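Local coordinates for protein xylulose kinase (Bifidobacterium adolescentis ATCC 15703, PDB 3I8B) that probably catalyses the ATP-dependent phosphorylation of D-xylulose to D-xylulose 5-phosphate, as a member of the FGGY family of carbohydrate kinases, at residues 92-98 against 140-146; 103-107 against 126-130; 158-164 against 233-239. All blocks are in the same frame, centred on the assembly; numbering follows the deposited sequence.

Contact 1 of 3, residues 92-98 against 140-146; sequences LWNDTSS and ASYTLTK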
# COMPACT_ATOMS: atom_id res chain seq x y z
N LEU A 92 -2.10 -2.94 12.98
CA LEU A 92 -2.16 -3.01 11.54
C LEU A 92 -2.45 -1.67 10.87
O LEU A 92 -2.75 -0.67 11.54
CB LEU A 92 -3.19 -4.07 11.12
CG LEU A 92 -2.99 -5.45 11.75
CD1 LEU A 92 -3.96 -6.50 11.14
CD2 LEU A 92 -1.53 -5.90 11.61
N TRP A 93 -2.36 -1.66 9.54
CA TRP A 93 -2.56 -0.44 8.75
C TRP A 93 -3.89 0.25 9.08
O TRP A 93 -4.00 1.47 8.98
CB TRP A 93 -2.51 -0.75 7.25
CG TRP A 93 -3.68 -1.59 6.81
CD1 TRP A 93 -3.80 -2.94 6.92
CD2 TRP A 93 -4.90 -1.12 6.21
NE1 TRP A 93 -5.01 -3.35 6.42
CE2 TRP A 93 -5.71 -2.26 5.98
CE3 TRP A 93 -5.39 0.14 5.85
CZ2 TRP A 93 -6.98 -2.17 5.39
CZ3 TRP A 93 -6.66 0.22 5.27
CH2 TRP A 93 -7.44 -0.93 5.05
N ASN A 94 -4.89 -0.55 9.46
CA ASN A 94 -6.23 -0.02 9.72
C ASN A 94 -6.57 0.17 11.19
O ASN A 94 -7.69 0.52 11.54
CB ASN A 94 -7.31 -0.87 9.04
CG ASN A 94 -7.23 -2.35 9.42
OD1 ASN A 94 -6.32 -2.77 10.12
ND2 ASN A 94 -8.20 -3.13 8.96
N ASP A 95 -5.60 -0.09 12.07
CA ASP A 95 -5.72 0.33 13.46
C ASP A 95 -5.69 1.85 13.50
O ASP A 95 -4.85 2.49 12.86
CB ASP A 95 -4.57 -0.22 14.30
CG ASP A 95 -4.46 0.47 15.66
OD1 ASP A 95 -5.30 0.18 16.53
OD2 ASP A 95 -3.52 1.28 15.86
N THR A 96 -6.61 2.45 14.25
CA THR A 96 -6.64 3.90 14.41
C THR A 96 -6.22 4.34 15.82
O THR A 96 -6.30 5.53 16.15
CB THR A 96 -8.05 4.46 14.18
OG1 THR A 96 -8.96 3.81 15.08
CG2 THR A 96 -8.48 4.22 12.75
N SER A 97 -5.82 3.39 16.65
CA SER A 97 -5.29 3.67 17.99
C SER A 97 -4.20 4.75 17.98
O SER A 97 -4.14 5.57 18.89
CB SER A 97 -4.70 2.41 18.62
OG SER A 97 -5.70 1.44 18.90
N SER A 98 -3.35 4.72 16.96
CA SER A 98 -2.14 5.53 16.94
C SER A 98 -2.35 6.91 16.33
O SER A 98 -1.39 7.65 16.10
CB SER A 98 -1.04 4.79 16.17
OG SER A 98 -1.47 4.51 14.85
N ALA A 140 -2.09 7.41 11.05
CA ALA A 140 -2.19 6.28 11.97
C ALA A 140 -1.69 4.96 11.38
O ALA A 140 -1.28 4.06 12.11
CB ALA A 140 -3.63 6.12 12.46
N SER A 141 -1.73 4.84 10.05
CA SER A 141 -1.31 3.59 9.41
C SER A 141 0.13 3.24 9.70
O SER A 141 0.46 2.07 9.89
CB SER A 141 -1.49 3.67 7.89
OG SER A 141 -2.86 3.60 7.54
N TYR A 142 0.99 4.26 9.71
CA TYR A 142 2.43 4.05 9.64
C TYR A 142 3.08 3.46 10.89
O TYR A 142 2.69 3.74 12.02
CB TYR A 142 3.13 5.34 9.21
CG TYR A 142 2.62 5.88 7.90
CD1 TYR A 142 1.94 5.06 7.00
CD2 TYR A 142 2.83 7.21 7.55
CE1 TYR A 142 1.47 5.56 5.79
CE2 TYR A 142 2.38 7.71 6.35
CZ TYR A 142 1.70 6.89 5.47
OH TYR A 142 1.25 7.40 4.28
N THR A 143 4.09 2.62 10.65
CA THR A 143 4.71 1.81 11.67
C THR A 143 5.23 2.64 12.85
O THR A 143 5.01 2.29 14.01
CB THR A 143 5.89 0.97 11.10
OG1 THR A 143 5.53 0.45 9.81
CG2 THR A 143 6.26 -0.17 12.05
N LEU A 144 5.94 3.72 12.55
CA LEU A 144 6.48 4.57 13.62
C LEU A 144 5.39 5.02 14.59
O LEU A 144 5.63 5.12 15.79
CB LEU A 144 7.18 5.80 13.04
CG LEU A 144 7.91 6.69 14.07
CD1 LEU A 144 9.01 5.89 14.80
CD2 LEU A 144 8.51 7.91 13.38
N THR A 145 4.19 5.28 14.08
CA THR A 145 3.11 5.76 14.95
C THR A 145 2.68 4.67 15.93
O THR A 145 2.32 4.97 17.07
CB THR A 145 1.89 6.30 14.17
OG1 THR A 145 1.09 5.21 13.71
CG2 THR A 145 2.36 7.15 12.99
N LYS A 146 2.76 3.41 15.49
CA LYS A 146 2.43 2.27 16.35
C LYS A 146 3.44 2.14 17.48
O LYS A 146 3.08 1.92 18.64
CB LYS A 146 2.40 0.97 15.54
CG LYS A 146 1.53 0.99 14.29
CD LYS A 146 0.11 1.49 14.57
CE LYS A 146 -0.80 1.16 13.39
NZ LYS A 146 -2.14 1.80 13.54
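S98 and K146 bury more surface here than any other residues, and their polar ends meet: the K146 ammonium donates to S98 OG with NZ and OG 3.1 Å apart. The lysine comes off the first turn of its helix, bends at chi2 (-51°), and then runs nearly straight, which carries NZ into the loop 92-98. There NZ forms a salt bridge with D95, 2.7 Å from OD2, using the anti lone pair of that oxygen, while the other carboxylate oxygen, OD1, accepts from S97 OG. A140 O takes a further NZ bond of 2.8 Å from above its carbonyl plane, and L92 O a weak one. The charge is thus gripped by a carboxylate, a hydroxyl and backbone carbonyls of both segments.

S98 OG, turned between its own backbone N and carbonyl carbon (chi1 58°), passes the chain of bonds on. It donates to T145 OG1 at 2.9 Å, and T145 OG1 in turn donates to Y142 O in the carbonyl plane; each bond probably polarises the next. The methyl of A140, the third main contributor, lies beside this polar row, with CB 3.6 Å from S98 OG. At the other end of the contact S141 OG donates to W93 O at 2.8 Å and a C=O...donor angle of 139°. The W93 side chain leaves its backbone away from segment 140-146; its NE1 bonds to T14 OG1, and it lies about 4 Å from the side chain of H75, a predicted substrate-binding residue.

The contact ties the loop joining strand 90-91 to helix 99-110 onto the start of helix 143-153: K146 also touches M91 of that strand, T145 packs on A102 and L105 of helix 99-110, and D95 reaches S42 of strand 42-43.

Contact 2 of 3, residues 103-107 against 126-130; sequences AALIE and GKQRW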
# COMPACT_ATOMS: atom_id res chain seq x y z
N ALA A 103 -0.56 12.60 14.87
CA ALA A 103 -0.73 14.04 15.04
C ALA A 103 0.45 14.66 15.79
O ALA A 103 1.00 15.68 15.37
CB ALA A 103 -2.03 14.34 15.78
N ALA A 104 0.84 14.02 16.89
CA ALA A 104 1.94 14.50 17.71
C ALA A 104 3.29 14.52 16.96
O ALA A 104 4.08 15.45 17.12
CB ALA A 104 2.04 13.67 18.99
N LEU A 105 3.54 13.49 16.16
CA LEU A 105 4.78 13.43 15.37
C LEU A 105 4.91 14.64 14.47
O LEU A 105 5.99 15.20 14.31
CB LEU A 105 4.82 12.15 14.51
CG LEU A 105 5.13 10.86 15.26
CD1 LEU A 105 4.78 9.64 14.42
CD2 LEU A 105 6.60 10.85 15.65
N ILE A 106 3.79 15.03 13.86
CA ILE A 106 3.78 16.19 12.99
C ILE A 106 4.11 17.47 13.77
O ILE A 106 4.97 18.25 13.36
CB ILE A 106 2.41 16.34 12.26
CG1 ILE A 106 2.25 15.24 11.20
CG2 ILE A 106 2.30 17.72 11.61
CD1 ILE A 106 0.82 14.99 10.81
N GLU A 107 3.44 17.66 14.90
CA GLU A 107 3.69 18.84 15.75
C GLU A 107 5.14 18.84 16.24
O GLU A 107 5.79 19.89 16.29
CB GLU A 107 2.71 18.87 16.92
CG GLU A 107 1.27 19.21 16.53
CD GLU A 107 0.33 19.38 17.73
OE1 GLU A 107 0.72 19.08 18.88
OE2 GLU A 107 -0.82 19.81 17.53
N GLY A 126 5.59 20.87 9.82
CA GLY A 126 5.90 19.53 10.28
C GLY A 126 5.59 18.53 9.18
O GLY A 126 6.38 17.63 8.93
N LYS A 127 4.45 18.69 8.53
CA LYS A 127 4.10 17.81 7.42
C LYS A 127 5.19 17.84 6.35
O LYS A 127 5.63 16.81 5.90
CB LYS A 127 2.74 18.17 6.81
CG LYS A 127 1.56 17.84 7.71
CD LYS A 127 0.23 18.18 7.02
CE LYS A 127 -0.95 17.80 7.90
NZ LYS A 127 -2.13 18.68 7.64
N GLN A 128 5.63 19.04 5.98
CA GLN A 128 6.64 19.20 4.95
C GLN A 128 7.97 18.56 5.34
O GLN A 128 8.66 17.98 4.49
CB GLN A 128 6.84 20.68 4.63
CG GLN A 128 8.12 21.00 3.90
CD GLN A 128 8.18 22.44 3.46
OE1 GLN A 128 7.20 22.99 2.95
NE2 GLN A 128 9.34 23.08 3.65
N ARG A 129 8.34 18.68 6.61
CA ARG A 129 9.59 18.11 7.09
C ARG A 129 9.56 16.57 7.09
O ARG A 129 10.59 15.92 6.86
CB ARG A 129 9.93 18.64 8.48
CG ARG A 129 10.53 20.06 8.47
CD ARG A 129 10.52 20.69 9.88
NE ARG A 129 11.15 22.01 9.88
CZ ARG A 129 11.12 22.86 10.90
NH1 ARG A 129 10.49 22.54 12.02
NH2 ARG A 129 11.74 24.04 10.80
N TRP A 130 8.39 16.00 7.36
CA TRP A 130 8.22 14.54 7.29
C TRP A 130 8.35 14.05 5.85
O TRP A 130 9.06 13.08 5.57
CB TRP A 130 6.88 14.10 7.89
CG TRP A 130 6.94 13.96 9.37
CD1 TRP A 130 6.41 14.82 10.31
CD2 TRP A 130 7.57 12.91 10.11
NE1 TRP A 130 6.68 14.35 11.58
CE2 TRP A 130 7.40 13.19 11.48
CE3 TRP A 130 8.27 11.75 9.73
CZ2 TRP A 130 7.90 12.35 12.48
CZ3 TRP A 130 8.77 10.92 10.73
CH2 TRP A 130 8.58 11.23 12.09
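W130 reaches across from helix 126-130 to L105 and I106 of helix 103-107, the two short axes being 9.0 Å apart at closest approach and turned 92° to each other. Its CB leaves with CG anti to the carbonyl carbon, which directs the indole at the other helix. Beyond CG, atom CD1 lies 4.0 Å from I106 CA. The next atom, NE1, makes the one hydrogen bond across the contact, to L105 O at 2.9 Å with an N-H...acceptor angle of 165°. The oxygen sits at the ring edge, practically in the indole plane, yet NE1 stands well above the carbonyl plane, 70° out of it. CE2 comes next, 3.7 Å from L105 O. Atom CZ2 is 3.7 Å from L105 CB and likewise close to L105 CD2, which also meets the ring tip at CH2.

Where the backbones come nearest, G126 has no side chain to hold them apart: its CA is 3.5 Å from I106 O in a CA-H...O contact, and I106 CG2 lies 4.0 Å from K127 CG. M219 and V220 of helix 214-225 pack on L105, and L216 of that helix on W130.

Chemically, the crossing is mostly apolar with one directional bond: the indole N-H, buried here, is satisfied by a backbone carbonyl, and that bond helps set the ring's rotation where it crosses L105 at about a right angle.

Contact 3 of 3, residues 158-164 against 233-239; sequences VKKIAAI and HAEAIVL
A single parallel beta bridge, A163 with V238, joins the strand that begins at A163 to the chain leaving helix 227-236. V238 N donates to A162 O at 2.8 Å and a nearly straight 176°, and V238 O accepts from I164 N at 3.2 Å. One water, donating to both A162 O and A236 O, extends the link back to the helix end. A162 and A163 also lie opposite L80 as a classic beta bulge, both backbones bonding to it.

I237, the first residue past the helix, fills the apolar side. Its two branches part: CD1 meets I161 CG2 at 4.0 Å, and CG2 meets I164 CG1 at the same distance. L239 CD2 adds a looser touch, 4.3 Å from I164 CB.

The H233 ring swings trans to its backbone N (chi1 -160°), out from the helix toward the turn 158-161. There NE2 donates to V158 O at 3.2 Å, the oxygen tilted 18° from the ring plane. V158 O also accepts from I161 N, the bond that closes the type I turn, so two donors hold it. An alanine in place of H233 removes the imidazole donor, which would probably leave V158 O without its second bond and open a gap beside I161 CB.

The bridge runs close to the magnesium ion, whose site includes E190, L192 and T241: the V238 side chain is about 6 Å from the metal. R214 of helix 214-225 donates through NH1 to A234 O and I237 O. V158 packs on L221 and A224 of that helix and on V150 and A151 of helix 143-153, while I161 and I164 lie on I79 of strand 78-80.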
# COMPACT_ATOMS: atom_id res chain seq x y z
N VAL A 158 7.54 -1.46 25.40
CA VAL A 158 8.38 -0.76 24.45
C VAL A 158 9.85 -0.96 24.79
O VAL A 158 10.69 -1.08 23.90
CB VAL A 158 8.02 0.73 24.30
CG1 VAL A 158 8.91 1.61 25.23
CG2 VAL A 158 8.20 1.14 22.85
N LYS A 159 10.13 -1.08 26.09
CA LYS A 159 11.50 -1.26 26.58
C LYS A 159 12.06 -2.65 26.28
O LYS A 159 13.28 -2.85 26.35
CB LYS A 159 11.58 -0.98 28.08
CG LYS A 159 11.45 0.50 28.45
CD LYS A 159 11.54 0.68 29.97
CE LYS A 159 11.08 2.07 30.40
NZ LYS A 159 10.85 2.13 31.87
N LYS A 160 11.20 -3.62 25.96
CA LYS A 160 11.66 -4.98 25.61
C LYS A 160 12.02 -5.13 24.12
O LYS A 160 12.54 -6.16 23.70
CB LYS A 160 10.59 -6.03 25.95
CG LYS A 160 10.19 -6.11 27.42
CD LYS A 160 9.23 -7.28 27.64
CE LYS A 160 8.48 -7.15 28.95
NZ LYS A 160 7.65 -8.36 29.25
N ILE A 161 11.69 -4.13 23.32
CA ILE A 161 11.91 -4.22 21.88
C ILE A 161 13.37 -4.52 21.57
O ILE A 161 14.25 -3.75 21.96
CB ILE A 161 11.48 -2.93 21.17
CG1 ILE A 161 9.99 -2.67 21.39
CG2 ILE A 161 11.76 -3.02 19.66
CD1 ILE A 161 9.41 -1.58 20.52
N ALA A 162 13.64 -5.65 20.91
CA ALA A 162 14.96 -5.94 20.37
C ALA A 162 14.98 -5.82 18.84
O ALA A 162 16.03 -5.63 18.22
CB ALA A 162 15.44 -7.31 20.81
N ALA A 163 13.81 -5.94 18.21
CA ALA A 163 13.69 -5.80 16.77
C ALA A 163 12.30 -5.30 16.38
O ALA A 163 11.31 -5.62 17.02
CB ALA A 163 14.02 -7.14 16.04
N ILE A 164 12.23 -4.51 15.31
CA ILE A 164 10.95 -4.11 14.76
C ILE A 164 10.92 -4.56 13.31
O ILE A 164 11.89 -4.32 12.60
CB ILE A 164 10.76 -2.59 14.79
CG1 ILE A 164 11.13 -2.00 16.16
CG2 ILE A 164 9.32 -2.23 14.42
CD1 ILE A 164 11.16 -0.48 16.17
N HIS A 233 18.63 2.87 22.93
CA HIS A 233 17.70 1.83 22.51
C HIS A 233 17.58 1.82 20.99
O HIS A 233 17.73 0.79 20.35
CB HIS A 233 16.33 2.09 23.15
CG HIS A 233 15.43 0.89 23.19
ND1 HIS A 233 15.71 -0.29 22.52
CD2 HIS A 233 14.23 0.70 23.79
CE1 HIS A 233 14.73 -1.15 22.73
NE2 HIS A 233 13.82 -0.58 23.50
N ALA A 234 17.33 2.99 20.39
CA ALA A 234 17.09 3.07 18.96
C ALA A 234 18.31 2.63 18.14
O ALA A 234 18.16 2.09 17.05
CB ALA A 234 16.63 4.48 18.55
N GLU A 235 19.50 2.84 18.70
CA GLU A 235 20.72 2.32 18.10
C GLU A 235 20.82 0.82 18.23
O GLU A 235 21.30 0.15 17.33
CB GLU A 235 21.97 2.95 18.73
CG GLU A 235 22.21 4.39 18.29
CD GLU A 235 22.16 4.55 16.77
OE1 GLU A 235 22.93 3.86 16.06
OE2 GLU A 235 21.36 5.38 16.29
N ALA A 236 20.39 0.29 19.37
CA ALA A 236 20.56 -1.14 19.63
C ALA A 236 19.54 -2.02 18.88
O ALA A 236 19.78 -3.19 18.66
CB ALA A 236 20.49 -1.41 21.13
N ILE A 237 18.41 -1.44 18.49
CA ILE A 237 17.32 -2.21 17.87
C ILE A 237 17.70 -2.80 16.51
O ILE A 237 18.31 -2.12 15.68
CB ILE A 237 16.04 -1.33 17.74
CG1 ILE A 237 15.37 -1.19 19.11
CG2 ILE A 237 15.05 -1.92 16.72
CD1 ILE A 237 14.36 -0.03 19.18
N VAL A 238 17.36 -4.07 16.28
CA VAL A 238 17.65 -4.69 15.00
C VAL A 238 16.51 -4.34 14.05
O VAL A 238 15.35 -4.50 14.41
CB VAL A 238 17.79 -6.24 15.10
CG1 VAL A 238 17.92 -6.85 13.70
CG2 VAL A 238 18.99 -6.62 15.96
N LEU A 239 16.85 -3.81 12.87
CA LEU A 239 15.90 -3.45 11.83
C LEU A 239 16.23 -4.33 10.62
O LEU A 239 17.38 -4.67 10.42
CB LEU A 239 16.02 -1.96 11.46
CG LEU A 239 15.80 -0.93 12.58
CD1 LEU A 239 16.02 0.52 12.09
CD2 LEU A 239 14.44 -1.10 13.23
O HOH W 1 18.34 -5.27 19.50

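Overall arrangement
All three contacts lie within the N-terminal FGGY domain. Contact 2 is nested along the chain inside the loop closed by contact 1; contact 3 follows both. The centres of contacts 1 and 2 are 15 Å apart, and they touch directly: L144 CD2 packs 3.6 Å from W130 CH2. Helix 99-110 continues from the loop of contact 1 into contact 2. Contact 3 stands about 18 Å from contact 1 and 23 Å from contact 2, centre to centre. Helix 214-225 packs on contacts 2 and 3, and helix 143-153, which begins in contact 1, also touches both, so shared helices join the three. Contact 1 lies near the predicted substrate residue H75, contact 3 near the magnesium ion.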